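Local coordinates for protein NAD(P)H-flavin oxidoreductase (Agrobacterium tumefaciens str. C58, PDB 2FRE) that binds flavin mononucleotide and, as a member of the nitroreductase family, probably uses it to pass electrons from NAD(P)H to its substrates, at residues D141-V144 with D148-D151. Sequence-based numbering, arbitrary orientation.
Sequences DRIV and DIPD
Ile143, on helix 140-146, meets Ile149 in the loop that follows the helix: the methyl CG2 of Ile143 touches CD1 of Ile149 at 3.7 Å, and the two side chains extend alongside each other in the same direction. The Ile143 methyl is brought to this spot because CG2 lies anti to the backbone N, leaving the longer branch, with CG1 beside that nitrogen, to lead away from the loop. Both isoleucines also pack on Val155 of strand 153-162, while Phe90 and Ile92 of strand 87-98 receive Ile143 and Ile149 respectively. The contact is a Schellman motif, which ends the helix and feeds the chain into the central antiparallel sheet of this nitroreductase-type fold. Left-handed Asp148 (phi 60°, psi 44°) reverses the chain, so that Ile149 N reaches back to donate a 6→1 hydrogen bond to Val144 O, 3.0 Å away. The same reversal brings the apolar pair of the motif together, Val144 CG1 approaching Ile149 CB at 4.2 Å. A water hydrogen-bonds to both Val144 O (2.7 Å) and Ile149 O (3.0 Å), bridging the two carbonyls, while Phe195 of the second subunit packs against Ile149 and Pro150.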
loop_
_atom_site.group_PDB
_atom_site.type_symbol
_atom_site.label_atom_id
_atom_site.label_comp_id
_atom_site.label_asym_id
_atom_site.label_seq_id
_atom_site.Cartn_x
_atom_site.Cartn_y
_atom_site.Cartn_z
ATOM N N ASP A 141 13.401 10.447 14.666
ATOM C CA ASP A 141 13.338 11.617 15.533
ATOM C C ASP A 141 14.091 12.798 14.932
ATOM O O ASP A 141 13.611 13.924 14.996
ATOM C CB ASP A 141 13.855 11.290 16.932
ATOM C CG ASP A 141 12.903 10.402 17.710
ATOM O OD1 ASP A 141 11.736 10.270 17.306
ATOM O OD2 ASP A 141 13.312 9.843 18.744
ATOM N N ARG A 142 15.252 12.546 14.329
ATOM C CA ARG A 142 15.995 13.610 13.640
ATOM C C ARG A 142 15.224 14.113 12.417
ATOM O O ARG A 142 15.249 15.307 12.114
ATOM C CB ARG A 142 17.382 13.141 13.179
ATOM C CG ARG A 142 18.279 12.573 14.262
ATOM C CD ARG A 142 19.672 12.297 13.705
ATOM N NE ARG A 142 20.449 11.447 14.606
ATOM C CZ ARG A 142 21.616 10.888 14.298
ATOM N NH1 ARG A 142 22.165 11.090 13.117
ATOM N NH2 ARG A 142 22.241 10.118 15.182
ATOM N N ILE A 143 14.566 13.208 11.696
ATOM C CA ILE A 143 13.709 13.613 10.578
ATOM C C ILE A 143 12.616 14.582 11.040
ATOM O O ILE A 143 12.391 15.632 10.423
ATOM C CB ILE A 143 13.088 12.365 9.847
ATOM C CG1 ILE A 143 14.194 11.615 9.091
ATOM C CG2 ILE A 143 11.981 12.776 8.890
ATOM C CD1 ILE A 143 13.885 10.148 8.857
ATOM N N VAL A 144 11.939 14.226 12.129
ATOM C CA VAL A 144 10.875 15.058 12.673
ATOM C C VAL A 144 11.378 16.454 13.043
ATOM O O VAL A 144 10.736 17.452 12.739
ATOM C CB VAL A 144 10.217 14.372 13.915
ATOM C CG1 VAL A 144 9.315 15.341 14.677
ATOM C CG2 VAL A 144 9.432 13.150 13.465
ATOM N N ASP A 148 10.841 19.687 10.279
ATOM C CA ASP A 148 9.726 20.461 10.839
ATOM C C ASP A 148 8.412 19.709 10.745
ATOM O O ASP A 148 7.390 20.275 10.369
ATOM C CB ASP A 148 9.579 21.814 10.134
ATOM C CG ASP A 148 10.814 22.679 10.261
ATOM O OD1 ASP A 148 11.430 22.663 11.350
ATOM O OD2 ASP A 148 11.166 23.368 9.268
ATOM N N ILE A 149 8.441 18.425 11.079
ATOM C CA ILE A 149 7.232 17.645 11.042
ATOM C C ILE A 149 6.447 17.971 12.306
ATOM O O ILE A 149 7.009 17.888 13.396
ATOM C CB ILE A 149 7.545 16.158 10.924
ATOM C CG1 ILE A 149 8.210 15.913 9.556
ATOM C CG2 ILE A 149 6.253 15.315 11.108
ATOM C CD1 ILE A 149 8.870 14.607 9.437
ATOM N N PRO A 150 5.160 18.354 12.158
ATOM C CA PRO A 150 4.365 18.767 13.317
ATOM C C PRO A 150 3.984 17.585 14.179
ATOM O O PRO A 150 4.099 16.440 13.746
ATOM C CB PRO A 150 3.104 19.387 12.690
ATOM C CG PRO A 150 3.353 19.413 11.207
ATOM C CD PRO A 150 4.365 18.403 10.923
ATOM N N ASP A 151 3.539 17.878 15.393
ATOM C CA ASP A 151 3.060 16.877 16.322
ATOM C C ASP A 151 1.877 16.148 15.701
ATOM O O ASP A 151 1.062 16.753 14.993
ATOM C CB ASP A 151 2.629 17.517 17.660
ATOM C CG ASP A 151 3.788 18.193 18.399
ATOM O OD1 ASP A 151 4.968 18.021 17.990
ATOM O OD2 ASP A 151 3.525 18.905 19.398
HETATM O O HOH W 1 9.465 19.267 14.283
#